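Local coordinates for protein TqaA (PDB 5EJD) that probably carries substrates on a phosphopantetheine arm, as the T3 thiolation (carrier) domain of a fungal nonribosomal peptide synthetase, at residues E9-N14 and R51-S56; I15-L20 and G25-S30; D31-R36 and A60-H65. All coordinates share one frame; numbering follows the deposited sequence.

Contact 1. Residues E9-N14 and R51-S56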
loop_
_atom_site.group_PDB
_atom_site.type_symbol
_atom_site.label_atom_id
_atom_site.label_comp_id
_atom_site.label_asym_id
_atom_site.label_seq_id
_atom_site.Cartn_x
_atom_site.Cartn_y
_atom_site.Cartn_z
ATOM N N GLU B 9 8.026 -27.327 11.962
ATOM C CA GLU B 9 6.725 -27.065 12.542
ATOM C C GLU B 9 6.862 -26.122 13.714
ATOM O O GLU B 9 6.069 -25.204 13.859
ATOM C CB GLU B 9 5.999 -28.351 12.931
ATOM C CG GLU B 9 5.643 -29.244 11.744
ATOM C CD GLU B 9 4.736 -30.441 12.099
ATOM O OE1 GLU B 9 4.588 -30.804 13.292
ATOM O OE2 GLU B 9 4.200 -31.063 11.151
ATOM N N ARG B 10 7.878 -26.293 14.536
ATOM C CA ARG B 10 8.058 -25.400 15.667
ATOM C C ARG B 10 8.360 -23.991 15.236
ATOM O O ARG B 10 7.857 -23.048 15.843
ATOM C CB ARG B 10 9.174 -25.888 16.620
ATOM C CG ARG B 10 8.779 -27.102 17.448
ATOM C CD ARG B 10 9.893 -27.676 18.314
ATOM N NE ARG B 10 9.581 -29.095 18.453
ATOM C CZ ARG B 10 10.161 -30.089 17.783
ATOM N NH1 ARG B 10 11.170 -29.866 16.952
ATOM N NH2 ARG B 10 9.734 -31.324 17.975
ATOM N N GLU B 11 9.270 -23.838 14.285
ATOM C CA GLU B 11 9.694 -22.500 13.896
ATOM C C GLU B 11 8.501 -21.787 13.243
ATOM O O GLU B 11 8.251 -20.617 13.490
ATOM C CB GLU B 11 10.986 -22.412 13.027
ATOM C CG GLU B 11 12.099 -21.609 13.720
ATOM C CD GLU B 11 11.790 -20.169 14.216
ATOM O OE1 GLU B 11 10.795 -19.461 13.888
ATOM O OE2 GLU B 11 12.649 -19.707 14.985
ATOM N N LEU B 12 7.751 -22.526 12.446
ATOM C CA LEU B 12 6.573 -21.983 11.793
ATOM C C LEU B 12 5.459 -21.566 12.760
ATOM O O LEU B 12 4.814 -20.544 12.569
ATOM C CB LEU B 12 6.052 -23.019 10.819
ATOM C CG LEU B 12 5.090 -22.522 9.792
ATOM C CD1 LEU B 12 5.721 -21.402 8.967
ATOM C CD2 LEU B 12 4.695 -23.717 8.917
ATOM N N ALA B 13 5.289 -22.321 13.829
ATOM C CA ALA B 13 4.309 -21.993 14.816
ATOM C C ALA B 13 4.653 -20.700 15.524
ATOM O O ALA B 13 3.784 -19.891 15.851
ATOM C CB ALA B 13 4.205 -23.118 15.835
ATOM N N ASN B 14 5.925 -20.525 15.826
ATOM C CA ASN B 14 6.367 -19.293 16.398
ATOM C C ASN B 14 6.090 -18.111 15.482
ATOM O O ASN B 14 5.757 -17.019 15.927
ATOM C CB ASN B 14 7.819 -19.413 16.747
ATOM C CG ASN B 14 8.330 -18.231 17.533
ATOM O OD1 ASN B 14 7.678 -17.756 18.469
ATOM N ND2 ASN B 14 9.494 -17.730 17.149
ATOM N N ARG B 51 11.894 -16.288 6.078
ATOM C CA ARG B 51 13.210 -16.072 5.547
ATOM C C ARG B 51 14.213 -15.724 6.622
ATOM O O ARG B 51 15.284 -16.242 6.610
ATOM C CB ARG B 51 13.160 -14.976 4.529
ATOM C CG ARG B 51 14.497 -14.607 3.952
ATOM C CD ARG B 51 14.388 -13.473 2.940
ATOM N NE ARG B 51 15.702 -13.034 2.524
ATOM C CZ ARG B 51 16.417 -13.684 1.612
ATOM N NH1 ARG B 51 17.615 -13.228 1.281
ATOM N NH2 ARG B 51 15.943 -14.798 1.036
ATOM N N ALA B 52 13.880 -14.841 7.536
ATOM C CA ALA B 52 14.806 -14.472 8.603
ATOM C C ALA B 52 15.137 -15.637 9.532
ATOM O O ALA B 52 16.168 -15.632 10.177
ATOM C CB ALA B 52 14.251 -13.304 9.417
ATOM N N ALA B 53 14.275 -16.641 9.593
ATOM C CA ALA B 53 14.554 -17.849 10.357
ATOM C C ALA B 53 15.161 -18.973 9.512
ATOM O O ALA B 53 15.198 -20.125 9.952
ATOM C CB ALA B 53 13.266 -18.330 11.005
ATOM N N GLY B 54 15.535 -18.684 8.269
ATOM C CA GLY B 54 16.110 -19.688 7.393
ATOM C C GLY B 54 15.160 -20.656 6.710
ATOM O O GLY B 54 15.594 -21.637 6.124
ATOM N N MET B 55 13.859 -20.413 6.781
ATOM C CA MET B 55 12.903 -21.179 5.999
ATOM C C MET B 55 12.585 -20.369 4.782
ATOM O O MET B 55 12.816 -19.176 4.739
ATOM C CB MET B 55 11.631 -21.413 6.763
ATOM C CG MET B 55 11.844 -22.199 8.020
ATOM S SD MET B 55 10.298 -22.318 8.939
ATOM C CE MET B 55 9.479 -23.649 8.090
ATOM N N SER B 56 12.019 -21.024 3.792
ATOM C CA SER B 56 11.768 -20.385 2.520
ATOM C C SER B 56 10.410 -20.842 1.963
ATOM O O SER B 56 10.255 -21.989 1.540
ATOM C CB SER B 56 12.892 -20.753 1.573
ATOM O OG SER B 56 12.601 -20.326 0.275
#
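Glu11 reaches from helix 7-20 to the turn that ends helix 40-52, and its side chain meets two different residues on the way out. At the base, Glu11 CB packs against the thioether of Met55, 4.1 Å from SD. One atom further, Glu11 CG has left the sulfur and comes within 4.4 Å of Ala53 CB. The chain then bends at its second torsion (chi2 -54°), which swings the carboxylate alongside that same methyl: Glu11 CD and OE1 each stand 4.0 Å from Ala53 CB. The contact at this end is therefore van der Waals touch between a charged group and a methyl, at the outer margin of the interface.

The turn itself is a Schellman motif. Gly54, at positive phi, is its C-prime residue: Gly54 N bonds back to Arg51 O, and Met55 N reaches Gly50 O. Ala53 and Met55 flank the glycine, and both point their side chains at helix 7-20. Arg51, at the end of the same helix, instead makes a salt bridge outside this contact, to an acidic side chain of the other protein chain in the assembly.

Met55 carries the deeper half of the contact. Its last torsion (chi3 81°) bends the methyl away from an extended line and carries CE to 4.4 Å from Leu12 CB, while Met55 SD lies 4.3 Å from Leu12 N on the helix backbone. Leu12 also packs on Leu68 and Leu71 of helix 68-74 and on Phe57, and Met55 also touches Ala75 near the C-terminus.

Contact 2. Residues I15-L20 and G25-S30; sequences IWATVL and GTISAS
Trp16 is the first residue of 15-20 to meet the loop: its CB lies 4.1 Å from CD1 of Ile27. The indole beyond is not what touches Ile27 most closely; it continues inward to Leu68 of helix 68-74 and sets itself edge-to-face with the ring of Phe33. Ala17 follows and meets the same Ile27 CD1 methyl twice, through its backbone N at 3.8 Å and its CB at 3.9 Å. Ile27 CD1 is thus seated against the helix backbone where Trp16 passes into Ala17. The isoleucine gets there by an extended reach, with CD1 anti to CA about CB-CG1 (chi2 172°), that brings the terminal methyl, rather than the CG2 branch, against the helix.

Beyond Ala17 the helix turns to other neighbours. Val19 lies on Asp42, Lys45 and Leu49 of helix 40-52, and Leu20 packs on Arg36. Leu20 N bonds to Trp16 O, 2.9 Å away.

Past Ile27 the loop is held by polar groups of its own. Ser30 OG donates to Ser28 OG at 2.9 Å, and Ser28 N bonds to Asp31 OD2. Ile27 is a buried hydrophobic anchor in an irregular run, and it pins the long connection between helices 7-20 and 40-52 back onto the first helix, an arrangement that belongs to the four-helix carrier-protein fold.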
loop_
_atom_site.group_PDB
_atom_site.type_symbol
_atom_site.label_atom_id
_atom_site.label_comp_id
_atom_site.label_asym_id
_atom_site.label_seq_id
_atom_site.Cartn_x
_atom_site.Cartn_y
_atom_site.Cartn_z
ATOM N N ILE B 15 6.291 -18.315 14.206
ATOM C CA ILE B 15 6.021 -17.271 13.239
ATOM C C ILE B 15 4.516 -16.934 13.224
ATOM O O ILE B 15 4.143 -15.764 13.214
ATOM C CB ILE B 15 6.490 -17.710 11.845
ATOM C CG1 ILE B 15 8.011 -17.640 11.795
ATOM C CG2 ILE B 15 5.891 -16.835 10.757
ATOM C CD1 ILE B 15 8.576 -18.323 10.586
ATOM N N TRP B 16 3.670 -17.954 13.206
ATOM C CA TRP B 16 2.237 -17.703 13.210
ATOM C C TRP B 16 1.829 -16.987 14.480
ATOM O O TRP B 16 0.971 -16.116 14.470
ATOM C CB TRP B 16 1.488 -19.013 13.123
ATOM C CG TRP B 16 1.486 -19.632 11.785
ATOM C CD1 TRP B 16 2.392 -19.466 10.801
ATOM C CD2 TRP B 16 0.548 -20.595 11.305
ATOM N NE1 TRP B 16 2.077 -20.269 9.719
ATOM C CE2 TRP B 16 0.938 -20.961 10.010
ATOM C CE3 TRP B 16 -0.618 -21.139 11.833
ATOM C CZ2 TRP B 16 0.224 -21.840 9.248
ATOM C CZ3 TRP B 16 -1.329 -22.042 11.072
ATOM C CH2 TRP B 16 -0.905 -22.388 9.801
ATOM N N ALA B 17 2.433 -17.373 15.592
ATOM C CA ALA B 17 2.120 -16.731 16.858
ATOM C C ALA B 17 2.406 -15.226 16.823
ATOM O O ALA B 17 1.592 -14.438 17.260
ATOM C CB ALA B 17 2.875 -17.383 18.002
ATOM N N THR B 18 3.544 -14.834 16.280
ATOM C CA THR B 18 3.895 -13.424 16.226
ATOM C C THR B 18 2.983 -12.683 15.243
ATOM O O THR B 18 2.499 -11.609 15.538
ATOM C CB THR B 18 5.342 -13.283 15.698
ATOM O OG1 THR B 18 6.237 -14.095 16.456
ATOM C CG2 THR B 18 5.831 -11.865 15.696
ATOM N N VAL B 19 2.724 -13.287 14.099
ATOM C CA VAL B 19 2.043 -12.591 13.028
ATOM C C VAL B 19 0.555 -12.469 13.324
ATOM O O VAL B 19 -0.070 -11.511 12.948
ATOM C CB VAL B 19 2.330 -13.327 11.697
ATOM C CG1 VAL B 19 1.231 -13.178 10.684
ATOM C CG2 VAL B 19 3.645 -12.828 11.107
ATOM N N LEU B 20 -0.025 -13.512 13.875
ATOM C CA LEU B 20 -1.435 -13.511 14.215
ATOM C C LEU B 20 -1.683 -12.998 15.643
ATOM O O LEU B 20 -2.821 -12.793 16.003
ATOM C CB LEU B 20 -2.027 -14.924 14.057
ATOM C CG LEU B 20 -1.843 -15.543 12.675
ATOM C CD1 LEU B 20 -2.277 -16.997 12.704
ATOM C CD2 LEU B 20 -2.603 -14.804 11.592
ATOM N N GLY B 25 1.278 -21.614 22.649
ATOM C CA GLY B 25 0.650 -22.820 23.200
ATOM C C GLY B 25 -0.650 -23.280 22.548
ATOM O O GLY B 25 -1.053 -24.425 22.770
ATOM N N THR B 26 -1.337 -22.406 21.795
ATOM C CA THR B 26 -2.624 -22.745 21.210
ATOM C C THR B 26 -2.522 -23.244 19.818
ATOM O O THR B 26 -3.537 -23.555 19.190
ATOM C CB THR B 26 -3.554 -21.530 21.148
ATOM O OG1 THR B 26 -3.076 -20.582 20.187
ATOM C CG2 THR B 26 -3.663 -20.886 22.525
ATOM N N ILE B 27 -1.299 -23.375 19.320
ATOM C CA ILE B 27 -1.108 -23.705 17.911
ATOM C C ILE B 27 -0.805 -25.189 17.728
ATOM O O ILE B 27 0.135 -25.696 18.308
ATOM C CB ILE B 27 0.012 -22.854 17.291
ATOM C CG1 ILE B 27 -0.383 -21.387 17.301
ATOM C CG2 ILE B 27 0.251 -23.276 15.854
ATOM C CD1 ILE B 27 0.724 -20.483 16.885
ATOM N N SER B 28 -1.640 -25.887 16.961
ATOM C CA SER B 28 -1.417 -27.268 16.689
ATOM C C SER B 28 -1.035 -27.434 15.235
ATOM O O SER B 28 -1.282 -26.567 14.402
ATOM C CB SER B 28 -2.647 -28.127 17.050
ATOM O OG SER B 28 -3.514 -28.278 15.950
ATOM N N ALA B 29 -0.409 -28.563 14.947
ATOM C CA ALA B 29 0.072 -28.865 13.620
ATOM C C ALA B 29 -1.017 -28.945 12.576
ATOM O O ALA B 29 -0.726 -28.796 11.398
ATOM C CB ALA B 29 0.873 -30.153 13.644
ATOM N N SER B 30 -2.254 -29.157 12.998
ATOM C CA SER B 30 -3.400 -29.239 12.060
ATOM C C SER B 30 -4.110 -27.895 11.855
ATOM O O SER B 30 -5.111 -27.836 11.162
ATOM C CB SER B 30 -4.405 -30.242 12.623
ATOM O OG SER B 30 -4.807 -29.813 13.913
#

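Contact 3. Residues D31-R36 and A60-H65; sequences DNFFFR and ADIFDH
Phe34 and Phe63 approach with their side chains crossing at about a right angle, and the two ring planes make 47°, with centroids 4.9 Å apart. Phe34 CZ comes down over the centre of one face of Phe63, 3.7 Å above its plane. At the edge of the Phe34 ring, near its plane, CE2 meets Ile62 O at 3.7 Å. The first torsion of Phe33 (chi1 -171°) turns CG away from the backbone N and puts CD1 over the centre of a Phe34 face. The Phe33 ring receives Ile62 CG2 in an off-centre CH-pi contact, 4.2 Å from the centroid.

Residues 33-35 take helical backbone angles, and Asn32 precedes them with an Asx motif, its OD1 accepting from Phe35 N (3.0 Å, 164°) above the carbonyl plane and more weakly from Phe34 N. In the carrier fold the loop before helix 40-52 lies here against the short helix 59-64: Phe63 touches the phosphopantetheine and Ser40, which bears it. A serine in place of Phe63 would probably open a gap beside Ser40 and the phosphopantetheine and leave Phe34 CZ without the ring face it rests on. Phe34 and Phe63 also pack on the other protein chain.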
loop_
_atom_site.group_PDB
_atom_site.type_symbol
_atom_site.label_atom_id
_atom_site.label_comp_id
_atom_site.label_asym_id
_atom_site.label_seq_id
_atom_site.Cartn_x
_atom_site.Cartn_y
_atom_site.Cartn_z
ATOM N N ASP B 31 -3.641 -26.850 12.541
ATOM C CA ASP B 31 -4.216 -25.522 12.395
ATOM C C ASP B 31 -4.078 -24.936 10.974
ATOM O O ASP B 31 -3.069 -25.099 10.285
ATOM C CB ASP B 31 -3.596 -24.540 13.374
ATOM C CG ASP B 31 -4.252 -24.566 14.731
ATOM O OD1 ASP B 31 -5.447 -24.898 14.829
ATOM O OD2 ASP B 31 -3.571 -24.201 15.722
ATOM N N ASN B 32 -5.151 -24.271 10.567
ATOM C CA ASN B 32 -5.254 -23.617 9.291
ATOM C C ASN B 32 -5.025 -22.109 9.460
ATOM O O ASN B 32 -5.733 -21.435 10.219
ATOM C CB ASN B 32 -6.647 -23.897 8.730
ATOM C CG ASN B 32 -6.873 -23.241 7.408
ATOM O OD1 ASN B 32 -6.765 -22.004 7.275
ATOM N ND2 ASN B 32 -7.109 -24.043 6.392
ATOM N N PHE B 33 -4.077 -21.580 8.706
ATOM C CA PHE B 33 -3.693 -20.178 8.810
ATOM C C PHE B 33 -4.877 -19.208 8.711
ATOM O O PHE B 33 -4.973 -18.257 9.467
ATOM C CB PHE B 33 -2.668 -19.856 7.714
ATOM C CG PHE B 33 -2.023 -18.480 7.838
ATOM C CD1 PHE B 33 -2.406 -17.457 6.992
ATOM C CD2 PHE B 33 -1.009 -18.257 8.718
ATOM C CE1 PHE B 33 -1.831 -16.218 7.064
ATOM C CE2 PHE B 33 -0.418 -17.011 8.809
ATOM C CZ PHE B 33 -0.834 -15.984 7.977
ATOM N N PHE B 34 -5.766 -19.448 7.762
ATOM C CA PHE B 34 -6.894 -18.553 7.519
ATOM C C PHE B 34 -7.996 -18.733 8.563
ATOM O O PHE B 34 -8.550 -17.745 9.047
ATOM C CB PHE B 34 -7.418 -18.736 6.088
ATOM C CG PHE B 34 -6.366 -18.436 5.047
ATOM C CD1 PHE B 34 -6.122 -17.134 4.656
ATOM C CD2 PHE B 34 -5.589 -19.426 4.516
ATOM C CE1 PHE B 34 -5.153 -16.838 3.714
ATOM C CE2 PHE B 34 -4.612 -19.131 3.560
ATOM C CZ PHE B 34 -4.394 -17.837 3.153
ATOM N N PHE B 35 -8.245 -19.967 8.991
ATOM C CA PHE B 35 -9.187 -20.176 10.060
ATOM C C PHE B 35 -8.737 -19.529 11.378
ATOM O O PHE B 35 -9.594 -19.121 12.153
ATOM C CB PHE B 35 -9.475 -21.645 10.230
ATOM C CG PHE B 35 -10.595 -21.952 11.211
ATOM C CD1 PHE B 35 -11.936 -21.807 10.828
ATOM C CD2 PHE B 35 -10.307 -22.435 12.524
ATOM C CE1 PHE B 35 -12.949 -22.117 11.724
ATOM C CE2 PHE B 35 -11.332 -22.741 13.424
ATOM C CZ PHE B 35 -12.647 -22.584 13.024
ATOM N N ARG B 36 -7.428 -19.437 11.648
ATOM C CA ARG B 36 -6.976 -18.742 12.834
ATOM C C ARG B 36 -6.957 -17.212 12.665
ATOM O O ARG B 36 -6.526 -16.509 13.569
ATOM C CB ARG B 36 -5.601 -19.230 13.289
ATOM C CG ARG B 36 -5.499 -20.715 13.702
ATOM C CD ARG B 36 -6.408 -21.111 14.858
ATOM N NE ARG B 36 -6.159 -20.352 16.078
ATOM C CZ ARG B 36 -5.316 -20.721 17.037
ATOM N NH1 ARG B 36 -5.142 -19.932 18.092
ATOM N NH2 ARG B 36 -4.624 -21.848 16.936
ATOM N N ALA B 60 2.121 -17.685 -1.865
ATOM C CA ALA B 60 1.338 -18.673 -2.625
ATOM C C ALA B 60 1.334 -20.031 -1.910
ATOM O O ALA B 60 0.327 -20.734 -1.889
ATOM C CB ALA B 60 1.869 -18.807 -4.035
ATOM N N ASP B 61 2.456 -20.371 -1.300
ATOM C CA ASP B 61 2.587 -21.627 -0.569
ATOM C C ASP B 61 1.610 -21.677 0.582
ATOM O O ASP B 61 1.060 -22.721 0.868
ATOM C CB ASP B 61 4.021 -21.803 -0.070
ATOM C CG ASP B 61 5.078 -21.829 -1.213
ATOM O OD1 ASP B 61 4.855 -22.549 -2.209
ATOM O OD2 ASP B 61 6.120 -21.115 -1.114
ATOM N N ILE B 62 1.354 -20.540 1.220
ATOM C CA ILE B 62 0.416 -20.474 2.312
ATOM C C ILE B 62 -1.021 -20.629 1.813
ATOM O O ILE B 62 -1.830 -21.291 2.446
ATOM C CB ILE B 62 0.564 -19.188 3.091
ATOM C CG1 ILE B 62 1.974 -19.104 3.685
ATOM C CG2 ILE B 62 -0.466 -19.079 4.201
ATOM C CD1 ILE B 62 2.322 -17.795 4.354
ATOM N N PHE B 63 -1.357 -20.060 0.647
ATOM C CA PHE B 63 -2.696 -20.339 0.063
ATOM C C PHE B 63 -2.871 -21.819 -0.367
ATOM O O PHE B 63 -3.969 -22.350 -0.271
ATOM C CB PHE B 63 -3.011 -19.428 -1.127
ATOM C CG PHE B 63 -3.474 -18.053 -0.745
ATOM C CD1 PHE B 63 -4.819 -17.760 -0.672
ATOM C CD2 PHE B 63 -2.547 -17.039 -0.482
ATOM C CE1 PHE B 63 -5.252 -16.491 -0.327
ATOM C CE2 PHE B 63 -2.969 -15.783 -0.141
ATOM C CZ PHE B 63 -4.330 -15.499 -0.063
ATOM N N ASP B 64 -1.812 -22.431 -0.916
ATOM C CA ASP B 64 -1.867 -23.831 -1.411
ATOM C C ASP B 64 -1.823 -24.824 -0.266
ATOM O O ASP B 64 -2.519 -25.809 -0.298
ATOM C CB ASP B 64 -0.717 -24.122 -2.353
ATOM C CG ASP B 64 -0.804 -23.338 -3.674
ATOM O OD1 ASP B 64 -1.908 -22.866 -4.045
ATOM O OD2 ASP B 64 0.250 -23.203 -4.346
ATOM N N HIS B 65 -1.079 -24.490 0.786
ATOM C CA HIS B 65 -0.902 -25.360 1.936
ATOM C C HIS B 65 -1.201 -24.651 3.229
ATOM O O HIS B 65 -0.322 -24.353 4.022
ATOM C CB HIS B 65 0.501 -25.895 1.939
ATOM C CG HIS B 65 0.785 -26.731 0.755
ATOM N ND1 HIS B 65 1.646 -26.340 -0.251
ATOM C CD2 HIS B 65 0.226 -27.901 0.364
ATOM C CE1 HIS B 65 1.627 -27.255 -1.198
ATOM N NE2 HIS B 65 0.775 -28.209 -0.845
#

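Overall arrangement
Contact 2 is the buried one, while contacts 1 and 3 are only partly buried and sit on opposite sides of the chain's centre. Contacts 1 and 2 share helix 7-20, using successive turns of it, and they meet where Ala13 O packs on Ile27 CD1. Contacts 2 and 3 join through the loop before helix 40-52: the indole of Trp16 packs against the backbone of Asp31 and Phe33, and Thr26 OG1 probably hydrogen-bonds Arg36 NH1. All three are held by packing rather than by polar bonds between their segments, but the material changes: thioether, methyl and carboxylate in contact 1, an aliphatic anchor in contact 2, aromatic rings and a CH-pi contact beside the phosphopantetheine in contact 3.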